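Local structure of exoglucanase A (Cellulomonas fimi, 7CBD) at residues Y319-A322 and N323-D326; I342-F345 and P346-T349. The protein hydrolyses the beta-1,4-glucosidic bonds of cellulose with inversion at the anomeric carbon, releasing cellobiose from the non-reducing chain ends, this piece being its family 6 catalytic domain. One frame throughout, in Å; residues are numbered along the deposited sequence.

Interaction 1 (Y319-A322 and N323-D326); sequences YVDA and NRVD
One face of the Tyr319 ring carries the side-chain amide of Asn323, with ND2 3.4 Å above the ring plane and over its centre; ring and amide planes stand 70° apart, so the nitrogen, not the flat of the amide, meets the ring. The same ND2 makes a weak hydrogen bond to Tyr319 O, while Asn323 OD1 turns out to the backbone N of Thr311. The Arg324 guanidinium is held at its edge: NE and NH2 both grip Asp321 OD1, each at 3.1 Å, in a side-on salt bridge lying in the guanidinium plane. Both nitrogens reach that oxygen from one face of the carboxylate, whose plane is turned 79° from the guanidinium. Arg324 NH1 donates to Asp326 O at 2.8 Å and also to Arg328 O, and Phe261 adds a cation-pi contact. With CG between its backbone N and carbonyl carbon (chi1 60°), the extended Arg324 chain runs back past Val320 O toward Asp321. A leucine here would probably leave the Asp321 carboxylate without this countercharge and Asp326 O without this donor. Val320 O accepts from Arg324 N at 2.9 Å and from Asn323 N at 3.2 Å. Arg324 is the first residue to leave helical angles, and this is the C-terminal end of helix 316-323, where an i to i+3 salt bridge joins its last turn to the departing loop.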
loop_
_atom_site.group_PDB
_atom_site.type_symbol
_atom_site.label_atom_id
_atom_site.label_comp_id
_atom_site.label_asym_id
_atom_site.label_seq_id
_atom_site.Cartn_x
_atom_site.Cartn_y
_atom_site.Cartn_z
ATOM N N TYR A 319 -21.966 19.011 3.346
ATOM C CA TYR A 319 -20.748 19.696 2.927
ATOM C C TYR A 319 -19.628 18.700 2.683
ATOM O O TYR A 319 -18.958 18.741 1.644
ATOM C CB TYR A 319 -20.335 20.703 3.998
ATOM C CG TYR A 319 -19.150 21.561 3.627
ATOM C CD1 TYR A 319 -19.319 22.730 2.897
ATOM C CD2 TYR A 319 -17.862 21.213 4.020
ATOM C CE1 TYR A 319 -18.237 23.524 2.560
ATOM C CE2 TYR A 319 -16.772 22.003 3.689
ATOM C CZ TYR A 319 -16.968 23.165 2.960
ATOM O OH TYR A 319 -15.901 23.966 2.615
ATOM N N VAL A 320 -19.397 17.803 3.643
ATOM C CA VAL A 320 -18.323 16.828 3.490
ATOM C C VAL A 320 -18.621 15.883 2.336
ATOM O O VAL A 320 -17.747 15.599 1.512
ATOM C CB VAL A 320 -18.070 16.090 4.816
ATOM C CG1 VAL A 320 -17.256 14.821 4.583
ATOM C CG2 VAL A 320 -17.371 17.020 5.797
ATOM N N ASP A 321 -19.866 15.405 2.239
ATOM C CA ASP A 321 -20.184 14.401 1.229
ATOM C C ASP A 321 -20.140 14.972 -0.185
ATOM O O ASP A 321 -19.835 14.241 -1.135
ATOM C CB ASP A 321 -21.535 13.752 1.539
ATOM C CG ASP A 321 -21.486 12.863 2.775
ATOM O OD1 ASP A 321 -20.365 12.539 3.243
ATOM O OD2 ASP A 321 -22.569 12.492 3.281
ATOM N N ALA A 322 -20.428 16.264 -0.348
ATOM C CA ALA A 322 -20.346 16.864 -1.675
ATOM C C ALA A 322 -18.916 17.221 -2.058
ATOM O O ALA A 322 -18.599 17.290 -3.250
ATOM C CB ALA A 322 -21.219 18.118 -1.745
ATOM N N ASN A 323 -18.042 17.444 -1.076
ATOM C CA ASN A 323 -16.736 18.027 -1.336
ATOM C C ASN A 323 -15.564 17.069 -1.168
ATOM O O ASN A 323 -14.452 17.414 -1.589
ATOM C CB ASN A 323 -16.529 19.278 -0.471
ATOM C CG ASN A 323 -17.446 20.410 -0.881
ATOM O OD1 ASN A 323 -17.554 20.727 -2.065
ATOM N ND2 ASN A 323 -18.116 21.019 0.088
ATOM N N ARG A 324 -15.768 15.889 -0.585
ATOM C CA ARG A 324 -14.687 14.926 -0.453
ATOM C C ARG A 324 -14.425 14.226 -1.779
ATOM O O ARG A 324 -15.359 13.885 -2.511
ATOM C CB ARG A 324 -15.021 13.890 0.622
ATOM C CG ARG A 324 -16.286 13.044 0.410
ATOM C CD ARG A 324 -16.462 12.168 1.633
ATOM N NE ARG A 324 -17.788 11.605 1.885
ATOM C CZ ARG A 324 -18.172 10.381 1.535
ATOM N NH1 ARG A 324 -17.376 9.601 0.818
ATOM N NH2 ARG A 324 -19.374 9.946 1.884
ATOM N N VAL A 325 -13.142 14.015 -2.087
ATOM C CA VAL A 325 -12.812 13.238 -3.275
ATOM C C VAL A 325 -12.879 11.746 -2.985
ATOM O O VAL A 325 -13.203 10.959 -3.879
ATOM C CB VAL A 325 -11.485 13.661 -3.938
ATOM C CG1 VAL A 325 -11.499 15.154 -4.259
ATOM C CG2 VAL A 325 -10.290 13.299 -3.069
ATOM N N ASP A 326 -12.574 11.323 -1.755
ATOM C CA ASP A 326 -12.755 9.924 -1.383
ATOM C C ASP A 326 -14.246 9.628 -1.420
ATOM O O ASP A 326 -15.005 10.171 -0.611
ATOM C CB ASP A 326 -12.196 9.707 0.020
ATOM C CG ASP A 326 -12.136 8.239 0.414
ATOM O OD1 ASP A 326 -12.940 7.425 -0.090
ATOM O OD2 ASP A 326 -11.281 7.902 1.256
#

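Interaction 2 (I342-F345 and P346-T349); sequences IGRF and PEAT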
loop_
_atom_site.group_PDB
_atom_site.type_symbol
_atom_site.label_atom_id
_atom_site.label_comp_id
_atom_site.label_asym_id
_atom_site.label_seq_id
_atom_site.Cartn_x
_atom_site.Cartn_y
_atom_site.Cartn_z
ATOM N N ILE A 342 -6.427 5.330 -10.021
ATOM C CA ILE A 342 -4.979 5.421 -9.863
ATOM C C ILE A 342 -4.592 6.831 -9.431
ATOM O O ILE A 342 -5.211 7.820 -9.845
ATOM C CB ILE A 342 -4.307 5.005 -11.184
ATOM C CG1 ILE A 342 -4.456 3.495 -11.388
ATOM C CG2 ILE A 342 -2.849 5.414 -11.233
ATOM C CD1 ILE A 342 -4.044 2.998 -12.763
ATOM N N GLY A 343 -3.578 6.929 -8.580
ATOM C CA GLY A 343 -3.078 8.204 -8.093
ATOM C C GLY A 343 -1.815 8.666 -8.794
ATOM O O GLY A 343 -1.551 8.319 -9.953
ATOM N N ARG A 344 -1.021 9.464 -8.081
ATOM C CA ARG A 344 0.214 10.000 -8.639
ATOM C C ARG A 344 1.160 8.879 -9.052
ATOM O O ARG A 344 1.314 7.875 -8.349
ATOM C CB ARG A 344 0.904 10.876 -7.593
ATOM C CG ARG A 344 0.230 12.216 -7.363
ATOM C CD ARG A 344 0.717 13.248 -8.362
ATOM N NE ARG A 344 2.137 13.561 -8.199
ATOM C CZ ARG A 344 2.614 14.520 -7.404
ATOM N NH1 ARG A 344 1.787 15.268 -6.683
ATOM N NH2 ARG A 344 3.925 14.739 -7.334
ATOM N N PHE A 345 1.812 9.060 -10.193
ATOM C CA PHE A 345 2.806 8.095 -10.620
ATOM C C PHE A 345 3.977 8.087 -9.635
ATOM O O PHE A 345 4.284 9.105 -8.999
ATOM C CB PHE A 345 3.318 8.449 -12.016
ATOM C CG PHE A 345 2.411 7.999 -13.139
ATOM C CD1 PHE A 345 1.077 7.666 -12.912
ATOM C CD2 PHE A 345 2.903 7.916 -14.433
ATOM C CE1 PHE A 345 0.256 7.250 -13.966
ATOM C CE2 PHE A 345 2.096 7.501 -15.472
ATOM C CZ PHE A 345 0.774 7.171 -15.245
ATOM N N PRO A 346 4.646 6.949 -9.480
ATOM C CA PRO A 346 5.820 6.899 -8.601
ATOM C C PRO A 346 6.835 7.986 -8.936
ATOM O O PRO A 346 7.064 8.315 -10.102
ATOM C CB PRO A 346 6.383 5.499 -8.859
ATOM C CG PRO A 346 5.133 4.688 -9.187
ATOM C CD PRO A 346 4.297 5.621 -10.021
ATOM N N GLU A 347 7.448 8.545 -7.893
ATOM C CA GLU A 347 8.279 9.729 -8.068
ATOM C C GLU A 347 9.162 9.905 -6.843
ATOM O O GLU A 347 8.672 9.865 -5.711
ATOM C CB GLU A 347 7.389 10.963 -8.245
ATOM C CG GLU A 347 8.146 12.261 -8.448
ATOM C CD GLU A 347 7.230 13.470 -8.470
ATOM O OE1 GLU A 347 5.994 13.284 -8.454
ATOM O OE2 GLU A 347 7.739 14.604 -8.499
ATOM N N ALA A 348 10.453 10.115 -7.072
ATOM C CA ALA A 348 11.370 10.375 -5.973
ATOM C C ALA A 348 11.160 11.785 -5.437
ATOM O O ALA A 348 10.888 12.717 -6.199
ATOM C CB ALA A 348 12.807 10.235 -6.462
ATOM N N THR A 349 11.285 11.930 -4.116
ATOM C CA THR A 349 11.305 13.212 -3.414
ATOM C C THR A 349 10.316 14.231 -3.995
ATOM O O THR A 349 10.728 15.300 -4.458
ATOM C CB THR A 349 12.716 13.792 -3.349
ATOM O OG1 THR A 349 13.245 13.961 -4.675
ATOM C CG2 THR A 349 13.628 12.878 -2.562
HETATM O O HOH W 1 3.999 11.778 -9.439
#
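Arg344 reaches Glu347, three residues on, through NH2, which donates to Glu347 OE1 at 2.8 Å in a nearly straight salt bridge (N-H...O 163°). The acid lies at the guanidinium edge, close to its plane, and OE1 is met on its syn side; the two flat groups are turned 42° from each other. Bent at chi2 and chi3, the arginine curls round so that its end comes over to the acid, whereas the Glu347 chain is extended beyond CG. A water bridges the two: it accepts from Arg344 NE at 2.9 Å and donates to Glu347 OE1 and to Phe345 O, each at 2.7 Å. OE1 is thus gripped by both the arginine and the water, and the water ties the ion pair to the backbone carbonyl of Phe345. Arg344 NH1 has a weak hydrogen bond to Tyr353 OH, and Arg344 O accepts from Thr296 OG1 and Trp363 NE1. Phe345 comes next, its CB lying 3.6 Å from CD of Pro346, while the ring leads away to meet Trp363 with planes at about 80° and also touches Thr44 of helix 36-45. Beyond Pro346 the chain enters the short strand 347-348, which runs antiparallel to strand 358-362, with Glu347 paired to Phe361 by backbone hydrogen bonds; at the other end, Ile342 packs on helix 417-425.

In the fold
Both contacts are local and lie in series along one chain within the family 6 catalytic domain: interaction 1 closes helix 316-323, and interaction 2 leads into strand 347-348, the next regular element. Their centres are 23 Å apart and their nearest atoms about 10 Å, without touching. Interaction 1 lies peripherally, about 23 Å from the chain centre, though its residues are largely buried by surrounding loops. Interaction 2 is nearer the middle, about 13 Å from that centre, at the edge of the mixed sheet through strand 358-362. Each joins an arginine to an acid three residues away, one at a helix end, the other where the chain enters a strand; both lie away from Asp149 and Asp371, the predicted catalytic residues.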